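Local coordinates for dihydroxyacetone kinase (Citrobacter freundii, PDB 1UN8), which phosphorylates dihydroxyacetone with ATP, its nucleotide held by a C-terminal eight-helix barrel that also encloses a phospholipid, at residues A[459-464]-A[476-481]; A[508-513]-A[530-535]. One frame throughout, in Å; residues are numbered along the deposited sequence.

Contact 1: residues A[459-464]-A[476-481]; sequences TGLAQM and TMIDAL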
# COMPACT_ATOMS: atom_id res chain seq x y z
N THR A 459 5.10 -30.43 35.58
CA THR A 459 4.81 -30.31 34.16
C THR A 459 3.97 -29.04 33.99
O THR A 459 4.15 -28.29 33.03
CB THR A 459 4.02 -31.53 33.64
OG1 THR A 459 4.87 -32.68 33.65
CG2 THR A 459 3.52 -31.30 32.21
N GLY A 460 3.08 -28.80 34.95
CA GLY A 460 2.25 -27.60 34.92
C GLY A 460 3.13 -26.36 34.90
O GLY A 460 2.90 -25.41 34.13
N LEU A 461 4.15 -26.38 35.77
CA LEU A 461 5.11 -25.28 35.87
C LEU A 461 5.86 -25.10 34.56
O LEU A 461 6.00 -24.00 34.05
CB LEU A 461 6.11 -25.58 36.99
CG LEU A 461 7.19 -24.52 37.19
CD1 LEU A 461 6.56 -23.19 37.55
CD2 LEU A 461 8.15 -24.98 38.28
N ALA A 462 6.35 -26.22 34.02
CA ALA A 462 7.09 -26.22 32.76
C ALA A 462 6.28 -25.58 31.62
O ALA A 462 6.82 -24.84 30.80
CB ALA A 462 7.47 -27.66 32.39
N GLN A 463 4.99 -25.90 31.56
CA GLN A 463 4.13 -25.35 30.52
C GLN A 463 3.86 -23.88 30.80
O GLN A 463 3.81 -23.06 29.88
CB GLN A 463 2.82 -26.15 30.45
CG GLN A 463 3.04 -27.58 29.98
CD GLN A 463 3.82 -27.62 28.67
OE1 GLN A 463 5.02 -27.88 28.66
NE2 GLN A 463 3.12 -27.39 27.55
N MET A 464 3.69 -23.54 32.07
CA MET A 464 3.44 -22.16 32.42
C MET A 464 4.64 -21.32 31.96
O MET A 464 4.49 -20.20 31.46
CB MET A 464 3.22 -22.04 33.92
CG MET A 464 2.82 -20.67 34.40
SD MET A 464 1.93 -20.76 35.96
CE MET A 464 3.20 -21.40 37.02
N THR A 476 8.11 -13.45 39.39
CA THR A 476 6.73 -13.92 39.31
C THR A 476 6.60 -15.10 40.25
O THR A 476 7.60 -15.58 40.80
CB THR A 476 6.35 -14.39 37.89
OG1 THR A 476 6.90 -15.70 37.66
CG2 THR A 476 6.89 -13.42 36.85
N MET A 477 5.38 -15.60 40.43
CA MET A 477 5.16 -16.73 41.32
C MET A 477 6.14 -17.88 41.05
O MET A 477 6.43 -18.69 41.93
CB MET A 477 3.73 -17.22 41.18
CG MET A 477 3.40 -17.77 39.83
SD MET A 477 1.65 -18.15 39.78
CE MET A 477 1.65 -19.76 40.55
N ILE A 478 6.67 -17.94 39.83
CA ILE A 478 7.62 -18.98 39.46
C ILE A 478 8.79 -19.02 40.44
O ILE A 478 9.26 -20.10 40.82
CB ILE A 478 8.17 -18.75 38.04
CG1 ILE A 478 7.02 -18.70 37.02
CG2 ILE A 478 9.16 -19.85 37.67
CD1 ILE A 478 6.21 -19.96 36.95
N ASP A 479 9.25 -17.84 40.85
CA ASP A 479 10.38 -17.75 41.77
C ASP A 479 10.22 -18.48 43.10
O ASP A 479 11.20 -18.81 43.76
CB ASP A 479 10.72 -16.28 42.05
CG ASP A 479 10.89 -15.50 40.78
OD1 ASP A 479 11.84 -15.79 40.04
OD2 ASP A 479 10.09 -14.58 40.53
N ALA A 480 8.97 -18.75 43.47
CA ALA A 480 8.70 -19.47 44.70
C ALA A 480 8.21 -20.88 44.38
O ALA A 480 8.52 -21.83 45.09
CB ALA A 480 7.65 -18.71 45.54
N LEU A 481 7.46 -21.00 43.29
CA LEU A 481 6.89 -22.29 42.88
C LEU A 481 7.94 -23.33 42.51
O LEU A 481 7.94 -24.44 43.03
CB LEU A 481 5.93 -22.11 41.70
CG LEU A 481 4.61 -22.89 41.70
CD1 LEU A 481 4.30 -23.28 40.27
CD2 LEU A 481 4.68 -24.13 42.56
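In the eight-helix barrel of the C-terminal ATP-binding domain, Leu461 and Met464 of helix 453-468 pack against Ile478 and Leu481 at the start of the next helix, 478-490. The contact is apolar and made almost wholly by methyl groups. Leu461 reaches across because its CG swings opposite the backbone N (chi1 179°), which brings CD1 against two partners: it lies 3.3 Å from Ile478 CD1 and 3.5 Å from Leu481 CD1. Met464 leaves its helix with the same first torsion one turn later, but its chain turns at the thioether (chi3 65°), so the touching is done by CE. That methyl approaches Ile478 CD1 to 3.3 Å, the two side chains running antiparallel and overlapping at their ends, and stands 3.9 Å from Leu481 CD1. Ile478 CD1 is therefore shared by Leu461 and Met464, and Leu481 closes the group against Phe439 and Leu539 of other barrel helices. At the N-terminal end of helix 478-490, Thr476 and Asp479 form a capping box, though its bond from Thr476 N to Asp479 OD2 is weak and less certainly placed. Thr476 and Met477 belong to the ATP site, and the Met477 side chain also comes within about 4 Å of the bound phospholipid. Met477 CE meets Met464 CE at 4.2 Å.

Contact 2: residues A[508-513]-A[530-535]; sequences RTCLSS and GNMDPG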
# COMPACT_ATOMS: atom_id res chain seq x y z
N ARG A 508 13.80 -13.56 47.35
CA ARG A 508 14.67 -13.09 46.27
C ARG A 508 13.99 -12.02 45.42
O ARG A 508 14.65 -11.11 44.93
CB ARG A 508 15.13 -14.26 45.38
CG ARG A 508 16.25 -15.10 46.01
CD ARG A 508 16.81 -16.14 45.05
NE ARG A 508 15.95 -17.32 44.91
CZ ARG A 508 15.98 -18.38 45.70
NH1 ARG A 508 16.84 -18.45 46.71
NH2 ARG A 508 15.16 -19.40 45.48
N THR A 509 12.66 -12.10 45.28
CA THR A 509 11.94 -11.11 44.47
C THR A 509 11.92 -9.74 45.12
O THR A 509 11.65 -8.74 44.46
CB THR A 509 10.47 -11.54 44.16
OG1 THR A 509 9.64 -11.35 45.30
CG2 THR A 509 10.43 -12.99 43.73
N CYS A 510 12.18 -9.69 46.42
CA CYS A 510 12.20 -8.40 47.11
C CYS A 510 13.46 -7.65 46.76
O CYS A 510 13.48 -6.42 46.76
CB CYS A 510 12.14 -8.58 48.61
SG CYS A 510 10.51 -9.00 49.23
N LEU A 511 14.52 -8.40 46.47
CA LEU A 511 15.80 -7.79 46.14
C LEU A 511 15.81 -7.18 44.74
O LEU A 511 16.04 -5.99 44.58
CB LEU A 511 16.92 -8.83 46.28
CG LEU A 511 17.11 -9.39 47.69
CD1 LEU A 511 18.28 -10.35 47.68
CD2 LEU A 511 17.37 -8.27 48.68
N SER A 512 15.53 -8.01 43.74
CA SER A 512 15.54 -7.56 42.35
C SER A 512 14.42 -6.59 41.98
O SER A 512 14.21 -6.30 40.80
CB SER A 512 15.51 -8.77 41.41
OG SER A 512 14.55 -9.72 41.85
N SER A 513 13.70 -6.09 42.98
CA SER A 513 12.62 -5.15 42.72
C SER A 513 13.15 -3.80 42.26
O SER A 513 13.79 -3.08 43.03
CB SER A 513 11.77 -4.95 43.97
OG SER A 513 10.80 -3.94 43.76
N GLY A 530 7.88 -4.84 51.15
CA GLY A 530 6.83 -4.20 50.37
C GLY A 530 7.13 -4.28 48.88
O GLY A 530 6.34 -3.83 48.05
N ASN A 531 8.29 -4.84 48.55
CA ASN A 531 8.72 -4.99 47.17
C ASN A 531 8.58 -6.45 46.74
O ASN A 531 9.13 -6.86 45.71
CB ASN A 531 10.19 -4.58 47.00
CG ASN A 531 10.41 -3.09 47.15
OD1 ASN A 531 9.72 -2.27 46.53
ND2 ASN A 531 11.40 -2.72 47.97
N MET A 532 7.86 -7.24 47.54
CA MET A 532 7.69 -8.66 47.23
C MET A 532 6.63 -8.86 46.16
O MET A 532 5.57 -8.21 46.19
CB MET A 532 7.31 -9.45 48.48
CG MET A 532 7.36 -10.96 48.28
SD MET A 532 7.11 -11.90 49.80
CE MET A 532 8.79 -12.10 50.36
N ASP A 533 6.91 -9.74 45.21
CA ASP A 533 5.95 -10.03 44.16
C ASP A 533 4.77 -10.78 44.78
O ASP A 533 4.96 -11.73 45.53
CB ASP A 533 6.59 -10.90 43.08
CG ASP A 533 5.57 -11.39 42.07
OD1 ASP A 533 4.94 -10.55 41.41
OD2 ASP A 533 5.40 -12.63 41.96
N PRO A 534 3.54 -10.35 44.47
CA PRO A 534 2.34 -11.00 45.02
C PRO A 534 2.26 -12.49 44.67
O PRO A 534 1.95 -13.32 45.53
CB PRO A 534 1.20 -10.21 44.38
CG PRO A 534 1.82 -8.86 44.17
CD PRO A 534 3.17 -9.21 43.63
N GLY A 535 2.56 -12.81 43.42
CA GLY A 535 2.53 -14.19 43.00
C GLY A 535 3.36 -15.08 43.89
O GLY A 535 2.87 -16.05 44.46
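The flat amide of Asn531 has Ser513 over one face: Ser513 OG stands 3.5 Å from Asn531 CG, and Ser513 CB lies over the same face. The Asn531 side chain also touches Asn516. The second flat group, the Asp533 carboxylate, turns away from Thr509 and serves as the N-cap of helix 534-547, OD2 accepting from Ala536 N. Here the end of helix 495-511 meets the loop that leads into that last helix of the barrel, and the ATP-binding residues Asp533, Pro534 and Gly535 lie where the loop passes into the helix. One hydrogen bond joins the segments: Asp533 N gives its hydrogen to Thr509 OG1 at 3.2 Å, almost straight at 176°. The same hydroxyl also bonds to Ala506 O, one turn back in its own helix, so two bonds fix its rotation. Thr509 O and Asn531 O, two acceptors 3.4 Å apart, both face Arg475, whose NE bonds to the first while NH2 bonds weakly to the second. Beside them Cys510, with SG anti to its carbonyl carbon (chi1 -77°), lies along the base of Met532. Its SG is 3.3 Å from Met532 CB and 3.7 Å from Met532 CE.

Both contacts belong to the same helical barrel, and their centres are about 16 Å apart. Contact 1 is a buried seam between neighbouring helices and relies on methyl packing, whereas contact 2 sits at helix ends and a loop, is only partly buried, and adds hydrogen bonding to its packing. Each supplies residues of the ATP site. The two meet there, with Asp533 OD2 3.2 Å from Thr476 CA and Met477 CB 3.5 Å from Gly535 C. Helices 478-490 and 495-511, consecutive in the chain, also touch where Asp479 packs on Thr509.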